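Local coordinates for protein aminoacyltransferase FemA (Staphylococcus aureus, PDB 1LRZ) that adds glycines 2 and 3 of the pentaglycine bridge of staphylococcal peptidoglycan, taking them from glycyl-tRNA(Gly), at residues Leu161-Lys166 against Asn351-His356; Pro312-Phe317 against Tyr343-Glu348. All coordinates share one frame; numbering follows the deposited sequence.

How the contacts relate
Both contacts use helix 341-355, which lies against one mixed sheet. In contact 2 the helix residues Tyr343-Glu348 rest on strand 310-320, an inner strand of the sheet. In contact 1 the C-terminal end of the same helix, Asn351-His356, meets the turn that follows strand 157-162. The two centres are about 17 Å apart. The helix segments are separated by only two residues, and apart from this link the contacts do not touch. Along the chain contact 2 is nested inside the much longer loop closed by contact 1. Contact 2 is buried, whereas contact 1 is partly buried. Tyr361 of strand 360-365 is a partner of both: Leu163 touches it, and its OH is hydrogen-bonded to Gln346 OE1.

Contact 1 of 2, residues Leu161-Lys166 against Asn351-His356; sequences LDLKDK and NYALNH
Leu163 meets the last turn of helix 341-355 through apolar contacts with Ala353 and Leu354. Leu163 CD1 reaches Ala353 CB at 3.5 Å, and Leu163 CB lies 4.0 Å from Leu354 CD2. The CG of Leu163 stands anti to its carbonyl carbon (chi1 -57°), and its chi2 is extended, which carries CD1 out to the alanine methyl. The two leucine side chains cross at about a right angle. Leu354 CD2 also packs against the backbone, 3.4 Å from Lys166 O. No hydrogen bond joins the two segments.

Strand 157-162 ends here in a type II beta turn, Leu163 to Lys166, beside the C-terminal end of the helix. The turn closes with Lys166 N bonded to Leu163 O at 3.0 Å. An Asx turn overlaps it: Lys164 N donates to Asp162 OD1 at 2.9 Å, with an N-H...O angle of 161°. That N-H comes from above the carboxylate, 50° out of its plane. Backbone hydrogen bonds between Leu161 and Tyr361 and between Leu163 and Asp359 join this segment to strand 360-365 and the residue just before it. Helix 168-173 adds Ile171 against Leu163, and Ala168 against Leu354.

Contact 2 of 2, residues Pro312-Phe317 against Tyr343-Glu348; sequences PISAGF and YAVQWE
Val345 is the helix residue that meets the strand, reaching Ser314, Ala315 and Gly316. The bond from CA to CB of Val345 points toward the strand, and CB carries two methyls. Val345 CG1 is anti to the backbone N (chi1 171°) and lies 4.2 Å from Gly316 N. Gly316 has no side chain, and the methyl meets its backbone directly. CG2 is anti to the carbonyl carbon and touches more of the strand. Val345 CG2 lies 3.9 Å from Ser314 O. Ser314 OG is equally near, and Ala315 N is slightly farther.

This is a helix packed on the face of a mixed beta sheet. The axes of 312-317 and 343-348 approach to 7.9 Å, and their N-to-C directions differ by 36°. Ile313 and Ser314 form a classic beta bulge opposite Ala241, which also touches Val345.

The contact is buried and has no hydrogen bond across it. Ser314 OG has polar partners within the sheet, bonding to Gly331 O and Thr332 OG1. The side chain of Ala315 points away from the helix, and Phe204 and Phe207 of helix 201-207 touch its methyl.

Contact 1 of 2, residues Leu161-Lys166 against Asn351-His356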
ATOM      1  N   LEU A 161       3.893   2.472   8.308  1.00 11.78           N
ATOM      2  CA  LEU A 161       4.613   3.685   8.689  1.00 11.58           C
ATOM      3  C   LEU A 161       3.634   4.713   9.249  1.00 13.25           C
ATOM      4  O   LEU A 161       2.732   5.185   8.546  1.00 15.24           O
ATOM      5  CB  LEU A 161       5.325   4.276   7.473  1.00 13.87           C
ATOM      6  CG  LEU A 161       6.120   5.577   7.671  1.00 14.70           C
ATOM      7  CD1 LEU A 161       7.244   5.351   8.691  1.00 14.12           C
ATOM      8  CD2 LEU A 161       6.704   6.005   6.323  1.00 15.29           C
ATOM      9  N   ASP A 162       3.820   5.064  10.518  1.00 15.38           N
ATOM     10  CA  ASP A 162       2.949   6.026  11.175  1.00 17.68           C
ATOM     11  C   ASP A 162       3.364   7.448  10.821  1.00 17.62           C
ATOM     12  O   ASP A 162       4.523   7.838  11.010  1.00 18.06           O
ATOM     13  CB  ASP A 162       2.989   5.813  12.689  1.00 19.66           C
ATOM     14  CG  ASP A 162       2.122   6.812  13.441  1.00 25.88           C
ATOM     15  OD1 ASP A 162       1.251   7.457  12.809  1.00 25.31           O
ATOM     16  OD2 ASP A 162       2.305   6.938  14.668  1.00 28.03           O
ATOM     17  N   LEU A 163       2.421   8.226  10.303  1.00 16.33           N
ATOM     18  CA  LEU A 163       2.724   9.600   9.905  1.00 15.78           C
ATOM     19  C   LEU A 163       2.119  10.650  10.840  1.00 17.20           C
ATOM     20  O   LEU A 163       2.312  11.853  10.636  1.00 17.88           O
ATOM     21  CB  LEU A 163       2.220   9.844   8.481  1.00 16.17           C
ATOM     22  CG  LEU A 163       2.725   8.925   7.352  1.00 19.15           C
ATOM     23  CD1 LEU A 163       2.054   9.339   6.048  1.00 17.11           C
ATOM     24  CD2 LEU A 163       4.242   9.006   7.216  1.00 14.15           C
ATOM     25  N   LYS A 164       1.375  10.203  11.849  1.00 17.80           N
ATOM     26  CA  LYS A 164       0.737  11.132  12.773  1.00 17.96           C
ATOM     27  C   LYS A 164       1.747  12.110  13.379  1.00 22.01           C
ATOM     28  O   LYS A 164       2.765  11.696  13.940  1.00 23.24           O
ATOM     29  CB  LYS A 164       0.024  10.369  13.898  1.00 18.01           C
ATOM     30  CG  LYS A 164      -0.778  11.278  14.845  1.00 18.90           C
ATOM     31  CD  LYS A 164      -1.908  11.980  14.074  1.00 21.07           C
ATOM     32  CE  LYS A 164      -2.707  12.943  14.938  1.00 23.89           C
ATOM     33  NZ  LYS A 164      -3.851  13.503  14.165  1.00 26.19           N
ATOM     34  N   ASP A 165       1.457  13.402  13.247  1.00 23.52           N
ATOM     35  CA  ASP A 165       2.299  14.474  13.781  1.00 25.32           C
ATOM     36  C   ASP A 165       3.723  14.530  13.228  1.00 26.95           C
ATOM     37  O   ASP A 165       4.646  15.010  13.892  1.00 25.17           O
ATOM     38  CB  ASP A 165       2.345  14.404  15.313  1.00 26.43           C
ATOM     39  CG  ASP A 165       0.975  14.653  15.951  1.00 29.90           C
ATOM     40  OD1 ASP A 165       0.124  15.294  15.300  1.00 30.18           O
ATOM     41  OD2 ASP A 165       0.756  14.222  17.099  1.00 28.87           O
ATOM     42  N   LYS A 166       3.902  14.047  12.006  1.00 26.17           N
ATOM     43  CA  LYS A 166       5.217  14.080  11.384  1.00 25.81           C
ATOM     44  C   LYS A 166       5.192  14.833  10.074  1.00 23.42           C
ATOM     45  O   LYS A 166       4.158  14.897   9.407  1.00 22.63           O
ATOM     46  CB  LYS A 166       5.741  12.653  11.179  1.00 25.16           C
ATOM     47  CG  LYS A 166       6.351  12.111  12.447  1.00 26.80           C
ATOM     48  CD  LYS A 166       6.396  10.615  12.500  1.00 31.37           C
ATOM     49  CE  LYS A 166       6.964  10.181  13.847  1.00 35.25           C
ATOM     50  NZ  LYS A 166       6.853   8.704  14.056  1.00 42.14           N
ATOM     51  N   ASN A 351       4.310  11.456   0.550  1.00 14.21           N
ATOM     52  CA  ASN A 351       4.018  12.889   0.562  1.00 14.55           C
ATOM     53  C   ASN A 351       2.550  13.168   0.297  1.00 18.58           C
ATOM     54  O   ASN A 351       1.990  14.135   0.832  1.00 18.21           O
ATOM     55  CB  ASN A 351       4.900  13.633  -0.443  1.00 16.08           C
ATOM     56  CG  ASN A 351       6.192  14.120   0.195  1.00 23.87           C
ATOM     57  OD1 ASN A 351       6.178  15.068   0.983  1.00 23.15           O
ATOM     58  ND2 ASN A 351       7.309  13.452  -0.111  1.00 23.82           N
ATOM     59  N   TYR A 352       1.927  12.325  -0.529  1.00 16.01           N
ATOM     60  CA  TYR A 352       0.509  12.476  -0.812  1.00 15.99           C
ATOM     61  C   TYR A 352      -0.213  12.424   0.544  1.00 18.45           C
ATOM     62  O   TYR A 352      -1.001  13.312   0.879  1.00 17.11           O
ATOM     63  CB  TYR A 352       0.019  11.331  -1.699  1.00 14.31           C
ATOM     64  CG  TYR A 352      -1.464  11.402  -2.017  1.00 17.10           C
ATOM     65  CD1 TYR A 352      -1.910  11.751  -3.298  1.00 18.29           C
ATOM     66  CD2 TYR A 352      -2.425  11.131  -1.031  1.00 19.93           C
ATOM     67  CE1 TYR A 352      -3.281  11.824  -3.593  1.00 20.01           C
ATOM     68  CE2 TYR A 352      -3.793  11.204  -1.310  1.00 17.68           C
ATOM     69  CZ  TYR A 352      -4.210  11.551  -2.592  1.00 22.52           C
ATOM     70  OH  TYR A 352      -5.552  11.631  -2.872  1.00 23.88           O
ATOM     71  N   ALA A 353       0.077  11.383   1.325  1.00 17.04           N
ATOM     72  CA  ALA A 353      -0.541  11.207   2.644  1.00 14.88           C
ATOM     73  C   ALA A 353      -0.282  12.395   3.585  1.00 16.58           C
ATOM     74  O   ALA A 353      -1.203  12.880   4.252  1.00 14.35           O
ATOM     75  CB  ALA A 353      -0.041   9.907   3.293  1.00 12.49           C
ATOM     76  N   LEU A 354       0.965  12.854   3.643  1.00 13.75           N
ATOM     77  CA  LEU A 354       1.328  13.981   4.501  1.00 16.41           C
ATOM     78  C   LEU A 354       0.596  15.265   4.099  1.00 18.26           C
ATOM     79  O   LEU A 354       0.098  15.994   4.947  1.00 18.46           O
ATOM     80  CB  LEU A 354       2.834  14.245   4.425  1.00 17.48           C
ATOM     81  CG  LEU A 354       3.766  13.199   5.022  1.00 20.61           C
ATOM     82  CD1 LEU A 354       5.222  13.557   4.693  1.00 22.13           C
ATOM     83  CD2 LEU A 354       3.523  13.127   6.535  1.00 19.23           C
ATOM     84  N   ASN A 355       0.548  15.534   2.800  1.00 17.82           N
ATOM     85  CA  ASN A 355      -0.095  16.736   2.295  1.00 18.43           C
ATOM     86  C   ASN A 355      -1.623  16.720   2.390  1.00 20.44           C
ATOM     87  O   ASN A 355      -2.249  17.775   2.514  1.00 18.75           O
ATOM     88  CB  ASN A 355       0.310  16.975   0.837  1.00 15.09           C
ATOM     89  CG  ASN A 355       1.794  17.246   0.675  1.00 19.27           C
ATOM     90  OD1 ASN A 355       2.451  17.720   1.597  1.00 20.87           O
ATOM     91  ND2 ASN A 355       2.324  16.963  -0.507  1.00 20.82           N
ATOM     92  N   HIS A 356      -2.224  15.535   2.361  1.00 19.29           N
ATOM     93  CA  HIS A 356      -3.677  15.463   2.385  1.00 21.00           C
ATOM     94  C   HIS A 356      -4.337  14.799   3.577  1.00 20.77           C
ATOM     95  O   HIS A 356      -5.376  14.149   3.442  1.00 23.17           O
ATOM     96  CB  HIS A 356      -4.159  14.845   1.076  1.00 21.72           C
ATOM     97  CG  HIS A 356      -3.609  15.540  -0.128  1.00 20.79           C
ATOM     98  ND1 HIS A 356      -3.975  16.823  -0.474  1.00 21.87           N
ATOM     99  CD2 HIS A 356      -2.644  15.175  -1.007  1.00 21.78           C
ATOM    100  CE1 HIS A 356      -3.256  17.221  -1.511  1.00 24.39           C
ATOM    101  NE2 HIS A 356      -2.440  16.239  -1.853  1.00 27.52           N
TER

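Contact 2 of 2, residues Pro312-Phe317 against Tyr343-Glu348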
ATOM      1  N   PRO A 312      10.149   4.172 -18.610  1.00 27.71           N
ATOM      2  CA  PRO A 312       9.439   3.889 -17.359  1.00 24.96           C
ATOM      3  C   PRO A 312      10.396   3.055 -16.525  1.00 25.86           C
ATOM      4  O   PRO A 312      10.992   2.113 -17.050  1.00 25.36           O
ATOM      5  CB  PRO A 312       8.220   3.100 -17.823  1.00 22.94           C
ATOM      6  CG  PRO A 312       8.746   2.349 -19.014  1.00 29.49           C
ATOM      7  CD  PRO A 312       9.591   3.390 -19.731  1.00 28.99           C
ATOM      8  N   ILE A 313      10.566   3.391 -15.247  1.00 20.84           N
ATOM      9  CA  ILE A 313      11.502   2.629 -14.423  1.00 22.03           C
ATOM     10  C   ILE A 313      10.941   1.972 -13.158  1.00 21.78           C
ATOM     11  O   ILE A 313      11.563   1.066 -12.600  1.00 20.39           O
ATOM     12  CB  ILE A 313      12.706   3.498 -14.054  1.00 21.88           C
ATOM     13  CG1 ILE A 313      12.248   4.743 -13.297  1.00 19.69           C
ATOM     14  CG2 ILE A 313      13.444   3.910 -15.341  1.00 22.29           C
ATOM     15  CD1 ILE A 313      13.399   5.521 -12.678  1.00 19.42           C
ATOM     16  N   SER A 314       9.772   2.419 -12.707  1.00 20.12           N
ATOM     17  CA  SER A 314       9.151   1.839 -11.517  1.00 19.01           C
ATOM     18  C   SER A 314       7.696   2.297 -11.466  1.00 20.12           C
ATOM     19  O   SER A 314       7.363   3.382 -11.944  1.00 17.21           O
ATOM     20  CB  SER A 314       9.903   2.299 -10.254  1.00 20.75           C
ATOM     21  OG  SER A 314       9.477   1.595  -9.094  1.00 24.07           O
ATOM     22  N   ALA A 315       6.824   1.467 -10.902  1.00 19.85           N
ATOM     23  CA  ALA A 315       5.415   1.827 -10.798  1.00 18.19           C
ATOM     24  C   ALA A 315       4.781   1.145  -9.599  1.00 18.31           C
ATOM     25  O   ALA A 315       5.286   0.126  -9.105  1.00 15.33           O
ATOM     26  CB  ALA A 315       4.664   1.437 -12.077  1.00 18.43           C
ATOM     27  N   GLY A 316       3.675   1.718  -9.134  1.00 15.60           N
ATOM     28  CA  GLY A 316       2.968   1.163  -8.000  1.00 17.15           C
ATOM     29  C   GLY A 316       1.476   1.355  -8.164  1.00 16.42           C
ATOM     30  O   GLY A 316       1.021   2.260  -8.876  1.00 15.24           O
ATOM     31  N   PHE A 317       0.715   0.493  -7.501  1.00 16.66           N
ATOM     32  CA  PHE A 317      -0.746   0.544  -7.533  1.00 15.17           C
ATOM     33  C   PHE A 317      -1.145   0.873  -6.090  1.00 15.35           C
ATOM     34  O   PHE A 317      -0.905   0.075  -5.179  1.00 14.94           O
ATOM     35  CB  PHE A 317      -1.299  -0.819  -7.934  1.00 19.32           C
ATOM     36  CG  PHE A 317      -2.679  -0.766  -8.501  1.00 21.64           C
ATOM     37  CD1 PHE A 317      -2.885  -0.401  -9.829  1.00 21.78           C
ATOM     38  CD2 PHE A 317      -3.776  -1.106  -7.721  1.00 22.08           C
ATOM     39  CE1 PHE A 317      -4.164  -0.378 -10.373  1.00 21.09           C
ATOM     40  CE2 PHE A 317      -5.063  -1.083  -8.261  1.00 24.06           C
ATOM     41  CZ  PHE A 317      -5.250  -0.719  -9.592  1.00 18.14           C
ATOM     42  N   TYR A 343      12.250   4.454  -5.072  1.00 19.20           N
ATOM     43  CA  TYR A 343      12.250   5.448  -4.021  1.00 17.86           C
ATOM     44  C   TYR A 343      11.405   6.656  -4.407  1.00 18.03           C
ATOM     45  O   TYR A 343      10.786   7.285  -3.543  1.00 17.78           O
ATOM     46  CB  TYR A 343      13.692   5.864  -3.727  1.00 20.02           C
ATOM     47  CG  TYR A 343      14.505   4.728  -3.143  1.00 23.06           C
ATOM     48  CD1 TYR A 343      14.438   4.437  -1.784  1.00 24.28           C
ATOM     49  CD2 TYR A 343      15.311   3.919  -3.954  1.00 25.28           C
ATOM     50  CE1 TYR A 343      15.143   3.374  -1.234  1.00 25.63           C
ATOM     51  CE2 TYR A 343      16.031   2.837  -3.404  1.00 26.87           C
ATOM     52  CZ  TYR A 343      15.938   2.581  -2.040  1.00 27.22           C
ATOM     53  OH  TYR A 343      16.648   1.559  -1.454  1.00 32.54           O
ATOM     54  N   ALA A 344      11.377   6.975  -5.700  1.00 14.38           N
ATOM     55  CA  ALA A 344      10.595   8.110  -6.208  1.00 15.78           C
ATOM     56  C   ALA A 344       9.111   7.805  -6.040  1.00 16.71           C
ATOM     57  O   ALA A 344       8.342   8.651  -5.573  1.00 16.52           O
ATOM     58  CB  ALA A 344      10.921   8.361  -7.694  1.00 15.69           C
ATOM     59  N   VAL A 345       8.708   6.592  -6.416  1.00 17.16           N
ATOM     60  CA  VAL A 345       7.313   6.181  -6.278  1.00 16.20           C
ATOM     61  C   VAL A 345       6.866   6.241  -4.808  1.00 17.52           C
ATOM     62  O   VAL A 345       5.825   6.820  -4.496  1.00 18.24           O
ATOM     63  CB  VAL A 345       7.093   4.743  -6.813  1.00 17.01           C
ATOM     64  CG1 VAL A 345       5.676   4.255  -6.452  1.00 13.31           C
ATOM     65  CG2 VAL A 345       7.262   4.725  -8.337  1.00 15.45           C
ATOM     66  N   GLN A 346       7.649   5.650  -3.910  1.00 16.69           N
ATOM     67  CA  GLN A 346       7.291   5.659  -2.495  1.00 16.68           C
ATOM     68  C   GLN A 346       7.250   7.091  -1.949  1.00 17.98           C
ATOM     69  O   GLN A 346       6.327   7.454  -1.213  1.00 14.68           O
ATOM     70  CB  GLN A 346       8.288   4.832  -1.667  1.00 14.69           C
ATOM     71  CG  GLN A 346       8.288   3.306  -1.947  1.00 14.58           C
ATOM     72  CD  GLN A 346       6.907   2.688  -1.798  1.00 18.10           C
ATOM     73  OE1 GLN A 346       6.183   2.966  -0.835  1.00 18.44           O
ATOM     74  NE2 GLN A 346       6.542   1.834  -2.740  1.00 20.95           N
ATOM     75  N   TRP A 347       8.237   7.909  -2.310  1.00 14.28           N
ATOM     76  CA  TRP A 347       8.264   9.272  -1.791  1.00 18.32           C
ATOM     77  C   TRP A 347       7.050  10.084  -2.230  1.00 18.57           C
ATOM     78  O   TRP A 347       6.524  10.894  -1.461  1.00 16.99           O
ATOM     79  CB  TRP A 347       9.548   9.986  -2.211  1.00 17.95           C
ATOM     80  CG  TRP A 347       9.766  11.287  -1.490  1.00 21.96           C
ATOM     81  CD1 TRP A 347       9.981  12.512  -2.057  1.00 23.83           C
ATOM     82  CD2 TRP A 347       9.823  11.489  -0.067  1.00 20.95           C
ATOM     83  NE1 TRP A 347      10.161  13.461  -1.082  1.00 23.59           N
ATOM     84  CE2 TRP A 347      10.065  12.865   0.145  1.00 25.00           C
ATOM     85  CE3 TRP A 347       9.675  10.646   1.040  1.00 22.80           C
ATOM     86  CZ2 TRP A 347      10.188  13.414   1.430  1.00 25.40           C
ATOM     87  CZ3 TRP A 347       9.796  11.190   2.317  1.00 23.15           C
ATOM     88  CH2 TRP A 347      10.042  12.567   2.499  1.00 25.79           C
ATOM     89  N   GLU A 348       6.606   9.870  -3.465  1.00 18.70           N
ATOM     90  CA  GLU A 348       5.443  10.596  -3.972  1.00 17.70           C
ATOM     91  C   GLU A 348       4.201  10.287  -3.135  1.00 16.98           C
ATOM     92  O   GLU A 348       3.463  11.190  -2.754  1.00 12.96           O
ATOM     93  CB  GLU A 348       5.172  10.224  -5.440  1.00 19.70           C
ATOM     94  CG  GLU A 348       3.865  10.791  -6.039  1.00 22.16           C
ATOM     95  CD  GLU A 348       3.957  12.271  -6.399  1.00 28.14           C
ATOM     96  OE1 GLU A 348       4.979  12.682  -6.993  1.00 26.66           O
ATOM     97  OE2 GLU A 348       3.001  13.030  -6.105  1.00 26.30           O
TER